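PDB 3K6J: protein F01G10.3, confirmed by transcript evidence from Caenorhabditis elegans, which probably acts as an NAD+-dependent (3S)-3-hydroxyacyl-CoA dehydrogenase, being the zinc-bearing dehydrogenase part of a multifunctional enzyme. Local coordinates for residues 57-62 against 133-138; 80-85 against 119-124. One frame throughout, in Å; residues are numbered along the deposited sequence.

Contact 1 (57-62 against 133-138); sequences VAIIGG and LIVESV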
loop_
_atom_site.group_PDB
_atom_site.type_symbol
_atom_site.label_atom_id
_atom_site.label_comp_id
_atom_site.label_asym_id
_atom_site.label_seq_id
_atom_site.Cartn_x
_atom_site.Cartn_y
_atom_site.Cartn_z
ATOM N N VAL A 57 12.452 -16.805 11.038
ATOM C CA VAL A 57 11.376 -15.848 11.337
ATOM C C VAL A 57 10.134 -16.567 11.873
ATOM O O VAL A 57 9.942 -17.743 11.596
ATOM C CB VAL A 57 11.018 -15.008 10.087
ATOM C CG1 VAL A 57 9.750 -14.190 10.310
ATOM C CG2 VAL A 57 12.192 -14.076 9.751
ATOM N N ALA A 58 9.316 -15.860 12.652
ATOM C CA ALA A 58 8.041 -16.376 13.074
ATOM C C ALA A 58 6.988 -15.311 12.879
ATOM O O ALA A 58 7.226 -14.140 13.123
ATOM C CB ALA A 58 8.056 -16.888 14.555
ATOM N N ILE A 59 5.847 -15.737 12.379
ATOM C CA ILE A 59 4.715 -14.872 12.148
ATOM C C ILE A 59 3.597 -15.463 13.015
ATOM O O ILE A 59 3.219 -16.638 12.843
ATOM C CB ILE A 59 4.268 -14.887 10.671
ATOM C CG1 ILE A 59 5.405 -14.453 9.696
ATOM C CG2 ILE A 59 2.976 -14.075 10.509
ATOM C CD1 ILE A 59 5.792 -12.960 9.749
ATOM N N ILE A 60 3.084 -14.667 13.950
ATOM C CA ILE A 60 2.067 -15.178 14.854
ATOM C C ILE A 60 0.707 -14.720 14.387
ATOM O O ILE A 60 0.458 -13.505 14.242
ATOM C CB ILE A 60 2.351 -14.765 16.317
ATOM C CG1 ILE A 60 3.790 -15.123 16.690
ATOM C CG2 ILE A 60 1.385 -15.463 17.290
ATOM C CD1 ILE A 60 4.247 -14.491 18.009
ATOM N N GLY A 61 -0.163 -15.690 14.107
ATOM C CA GLY A 61 -1.510 -15.398 13.611
ATOM C C GLY A 61 -1.697 -15.831 12.166
ATOM O O GLY A 61 -0.897 -15.456 11.291
ATOM N N GLY A 62 -2.766 -16.598 11.904
ATOM C CA GLY A 62 -3.037 -17.133 10.561
ATOM C C GLY A 62 -4.133 -16.455 9.741
ATOM O O GLY A 62 -4.729 -17.066 8.833
ATOM N N LEU A 133 13.506 -12.934 14.208
ATOM C CA LEU A 133 12.467 -11.925 14.034
ATOM C C LEU A 133 11.096 -12.582 14.188
ATOM O O LEU A 133 10.795 -13.593 13.550
ATOM C CB LEU A 133 12.579 -11.235 12.661
ATOM C CG LEU A 133 11.459 -10.250 12.262
ATOM C CD1 LEU A 133 11.359 -9.077 13.188
ATOM C CD2 LEU A 133 11.575 -9.779 10.809
ATOM N N ILE A 134 10.269 -11.998 15.038
ATOM C CA ILE A 134 8.924 -12.499 15.239
ATOM C C ILE A 134 7.984 -11.350 15.044
ATOM O O ILE A 134 8.163 -10.312 15.663
ATOM C CB ILE A 134 8.747 -13.122 16.652
ATOM C CG1 ILE A 134 9.823 -14.181 16.905
ATOM C CG2 ILE A 134 7.333 -13.702 16.818
ATOM C CD1 ILE A 134 9.638 -14.994 18.198
ATOM N N VAL A 135 7.012 -11.518 14.146
ATOM C CA VAL A 135 6.005 -10.502 13.888
ATOM C C VAL A 135 4.633 -11.049 14.294
ATOM O O VAL A 135 4.196 -12.100 13.820
ATOM C CB VAL A 135 5.936 -10.050 12.392
ATOM C CG1 VAL A 135 5.209 -8.712 12.270
ATOM C CG2 VAL A 135 7.319 -9.978 11.739
ATOM N N GLU A 136 3.976 -10.319 15.187
ATOM C CA GLU A 136 2.628 -10.611 15.645
ATOM C C GLU A 136 1.608 -9.967 14.680
ATOM O O GLU A 136 1.688 -8.790 14.348
ATOM C CB GLU A 136 2.505 -10.054 17.076
ATOM C CG GLU A 136 1.144 -9.905 17.652
ATOM C CD GLU A 136 0.403 -8.735 17.128
ATOM O OE1 GLU A 136 0.954 -7.613 17.007
ATOM O OE2 GLU A 136 -0.759 -8.946 16.808
ATOM N N SER A 137 0.649 -10.761 14.245
ATOM C CA SER A 137 -0.454 -10.298 13.434
ATOM C C SER A 137 -1.780 -10.879 13.967
ATOM O O SER A 137 -2.616 -11.379 13.186
ATOM C CB SER A 137 -0.254 -10.806 12.005
ATOM O OG SER A 137 -1.127 -10.104 11.141
ATOM N N VAL A 138 -1.951 -10.854 15.287
ATOM C CA VAL A 138 -3.199 -11.320 15.924
ATOM C C VAL A 138 -4.281 -10.236 15.969
ATOM O O VAL A 138 -4.052 -9.080 15.519
ATOM C CB VAL A 138 -2.975 -11.949 17.326
ATOM C CG1 VAL A 138 -2.023 -13.097 17.229
ATOM C CG2 VAL A 138 -2.467 -10.898 18.360
#

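Contact 2 (80-85 against 119-124); sequences TFLVVR and LKITSD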
loop_
_atom_site.group_PDB
_atom_site.type_symbol
_atom_site.label_atom_id
_atom_site.label_comp_id
_atom_site.label_asym_id
_atom_site.label_seq_id
_atom_site.Cartn_x
_atom_site.Cartn_y
_atom_site.Cartn_z
ATOM N N THR A 80 10.532 -20.087 8.119
ATOM C CA THR A 80 9.429 -19.294 8.647
ATOM C C THR A 80 8.415 -20.165 9.384
ATOM O O THR A 80 7.799 -21.058 8.796
ATOM C CB THR A 80 8.704 -18.506 7.483
ATOM O OG1 THR A 80 9.671 -17.752 6.741
ATOM C CG2 THR A 80 7.627 -17.558 8.018
ATOM N N PHE A 81 8.219 -19.891 10.668
ATOM C CA PHE A 81 7.147 -20.523 11.403
ATOM C C PHE A 81 5.910 -19.665 11.311
ATOM O O PHE A 81 5.960 -18.456 11.515
ATOM C CB PHE A 81 7.544 -20.739 12.870
ATOM C CG PHE A 81 8.760 -21.594 13.038
ATOM C CD1 PHE A 81 8.639 -22.983 13.140
ATOM C CD2 PHE A 81 10.043 -21.014 13.065
ATOM C CE1 PHE A 81 9.777 -23.779 13.278
ATOM C CE2 PHE A 81 11.173 -21.800 13.219
ATOM C CZ PHE A 81 11.044 -23.190 13.313
ATOM N N LEU A 82 4.795 -20.289 10.982
ATOM C CA LEU A 82 3.530 -19.600 11.019
ATOM C C LEU A 82 2.746 -20.194 12.196
ATOM O O LEU A 82 2.292 -21.333 12.160
ATOM C CB LEU A 82 2.825 -19.733 9.666
ATOM C CG LEU A 82 1.459 -19.062 9.492
ATOM C CD1 LEU A 82 1.494 -17.580 9.839
ATOM C CD2 LEU A 82 0.980 -19.316 8.060
ATOM N N VAL A 83 2.640 -19.407 13.260
ATOM C CA VAL A 83 2.101 -19.870 14.543
ATOM C C VAL A 83 0.642 -19.487 14.646
ATOM O O VAL A 83 0.304 -18.308 14.716
ATOM C CB VAL A 83 2.912 -19.289 15.721
ATOM C CG1 VAL A 83 2.379 -19.797 17.076
ATOM C CG2 VAL A 83 4.427 -19.580 15.532
ATOM N N VAL A 84 -0.222 -20.497 14.634
ATOM C CA VAL A 84 -1.658 -20.284 14.501
ATOM C C VAL A 84 -2.456 -21.100 15.549
ATOM O O VAL A 84 -1.939 -22.034 16.115
ATOM C CB VAL A 84 -2.109 -20.705 13.088
ATOM C CG1 VAL A 84 -1.337 -19.913 12.009
ATOM C CG2 VAL A 84 -1.911 -22.223 12.880
ATOM N N ARG A 85 -3.716 -20.743 15.789
ATOM C CA ARG A 85 -4.575 -21.536 16.689
ATOM C C ARG A 85 -4.979 -22.882 16.079
ATOM O O ARG A 85 -5.006 -23.904 16.762
ATOM C CB ARG A 85 -5.831 -20.773 17.099
ATOM C CG ARG A 85 -5.595 -19.361 17.604
ATOM C CD ARG A 85 -6.181 -18.410 16.620
ATOM N NE ARG A 85 -7.520 -17.998 17.000
ATOM C CZ ARG A 85 -8.254 -17.143 16.303
ATOM N NH1 ARG A 85 -7.777 -16.613 15.184
ATOM N NH2 ARG A 85 -9.469 -16.801 16.727
ATOM N N LEU A 119 8.312 -23.084 4.929
ATOM C CA LEU A 119 7.216 -22.724 5.802
ATOM C C LEU A 119 6.796 -23.898 6.676
ATOM O O LEU A 119 6.545 -25.003 6.168
ATOM C CB LEU A 119 6.031 -22.225 4.964
ATOM C CG LEU A 119 4.729 -21.880 5.688
ATOM C CD1 LEU A 119 4.969 -20.810 6.740
ATOM C CD2 LEU A 119 3.677 -21.420 4.681
ATOM N N LYS A 120 6.726 -23.644 7.985
ATOM C CA LYS A 120 6.294 -24.642 8.973
ATOM C C LYS A 120 5.092 -24.115 9.733
ATOM O O LYS A 120 5.189 -23.115 10.467
ATOM C CB LYS A 120 7.397 -24.938 9.995
ATOM C CG LYS A 120 8.834 -25.051 9.464
ATOM C CD LYS A 120 9.197 -26.448 8.967
ATOM C CE LYS A 120 10.619 -26.870 9.405
ATOM N NZ LYS A 120 11.692 -25.812 9.259
ATOM N N ILE A 121 3.950 -24.763 9.555
ATOM C CA ILE A 121 2.755 -24.349 10.264
ATOM C C ILE A 121 2.751 -25.061 11.610
ATOM O O ILE A 121 3.131 -26.217 11.677
ATOM C CB ILE A 121 1.476 -24.581 9.437
ATOM C CG1 ILE A 121 1.550 -23.759 8.133
ATOM C CG2 ILE A 121 0.238 -24.207 10.267
ATOM C CD1 ILE A 121 0.365 -23.928 7.187
ATOM N N THR A 122 2.395 -24.345 12.678
ATOM C CA THR A 122 2.382 -24.903 14.031
ATOM C C THR A 122 1.571 -24.070 15.021
ATOM O O THR A 122 1.191 -22.940 14.741
ATOM C CB THR A 122 3.810 -25.148 14.595
ATOM O OG1 THR A 122 3.699 -25.751 15.889
ATOM C CG2 THR A 122 4.608 -23.832 14.734
ATOM N N SER A 123 1.282 -24.655 16.176
ATOM C CA SER A 123 0.588 -23.936 17.247
ATOM C C SER A 123 1.381 -24.001 18.560
ATOM O O SER A 123 0.853 -23.684 19.637
ATOM C CB SER A 123 -0.817 -24.486 17.430
ATOM O OG SER A 123 -0.753 -25.879 17.642
ATOM N N ASP A 124 2.658 -24.368 18.433
ATOM C CA ASP A 124 3.590 -24.541 19.547
ATOM C C ASP A 124 4.688 -23.465 19.586
ATOM O O ASP A 124 5.487 -23.357 18.660
ATOM C CB ASP A 124 4.237 -25.934 19.433
ATOM C CG ASP A 124 5.322 -26.186 20.481
ATOM O OD1 ASP A 124 6.153 -27.091 20.266
ATOM O OD2 ASP A 124 5.360 -25.499 21.517
#

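Contact 1 (57-62 against 133-138)
Strands 57-60 and 133-136 pair in parallel, Ala-58 beside Ile-134 and Ile-60 beside Glu-136, in the middle of the Rossmann-fold sheet, where the first and fourth strands of the sheet are neighbours. Four backbone hydrogen bonds join them, alternating in direction: Ala-58 N to Leu-133 O, Val-135 N to Ala-58 O, Ile-60 N to Val-135 O and Ser-137 N to Ile-60 O, all of 2.8 to 2.9 Å. The last uses Ser-137, one residue past its strand, so the two chains stay paired as far as the turn that begins at Gly-61, probably the first glycine of the dinucleotide-binding GxGxxG motif. Gly-61 has backbone angles (phi 112°) that call for glycine, and it lies against Val-138.

Val-57, Ile-59, Leu-133 and Val-135 share one face, where helix 64-75 packs on Val-57, Ile-59 and Leu-133. Here Ile-59 and Val-135 stand side by side, CD1 of Ile-59 lying 3.9 Å from Val-135 CG2. The other face carries Ala-58, Ile-60, Ile-134 and Glu-136, with helix 142-153 packed on Ile-60 and Glu-136. With its CG1 branch beside its own backbone N (chi1 -51°), Ile-60 sends CD1 obliquely across to Ile-134, where it meets CG2 at a tight 3.4 Å. Its other branch, CG2, lies alongside Val-138 CG1. Trimming Ile-60 to an alanine would probably leave a gap between Ile-134, Val-138 and Leu-148 of the helix, since both branches are in use.

The buried Glu-136 carboxylate is held through OE1 by Thr-164 and through OE2 by a salt bridge to Lys-145. OE2 also takes the backbone N-H of Val-138 at 2.7 Å, on its anti side and 34° out of the carboxylate plane.

Contact 2 (80-85 against 119-124)
Backbone bonding carries the pairing of strands 80-83 and 119-122, which run parallel with Phe-81 beside Lys-120. Lys-120 N gives to Thr-80 O and Leu-82 N to Lys-120 O, then Thr-122 N to Leu-82 O at 3.1 Å and Val-84 N to Thr-122 O at 2.8 Å. The two bonds in the middle leave the carbonyl plane by 28° and 26°, whereas those at the ends follow the C=O direction closely.

Apolar contacts lie on both faces. On one, Leu-119 extends with CG anti to its backbone N, and the turn at chi2 (58°) sets CD1 3.8 Å from Leu-82 CB; just past the strand, Val-84 CG2 crosses to Ile-121 CG2 at 3.9 Å. Helices 64-75 and 87-103 cover this face. On the other, the Phe-81 ring and the Lys-120 chain run side by side, with CD1 of the ring 3.9 Å from Lys-120 CB and CE1 near CG, so the lysine's aliphatic part flanks the aromatic group.

The polar groups do not bond each other across the pair: the Lys-120 ammonium forms a salt bridge with Glu-79, at the start of the neighbouring strand, and Ser-123 OG is hydrogen-bonded to Glu-87 at the start of helix 87-103. Thr-122 OG1 accepts from Asp-124 N, 3.1 Å away, in an ST turn that begins on the last residue of the strand.

Strand 119-122 is the outermost strand on this side of the sheet, consistent with the exposed lysine, and its place next to 79-83 gives the 3-2-1 strand order of the Rossmann fold.

In the fold
From the N terminus, the chain lays down strand 56-60, passes through helix 64-75 into strand 79-83, and reaches strand 119-122 by way of helices 87-103 and 109-116. Contact 2 closes this last, shorter loop. Strand 133-136 follows and returns to the other side of 56-60, so contact 1 closes a longer loop that encloses contact 2 entirely; the two do not cross. Strands 56-60 and 79-83 are themselves neighbours, and a probable hydrogen bond from Gly-61 N to Val-83 O (2.7 Å) joins the contacts. Together they tie four consecutive parallel strands into one half of the sheet of the probable NAD-binding domain.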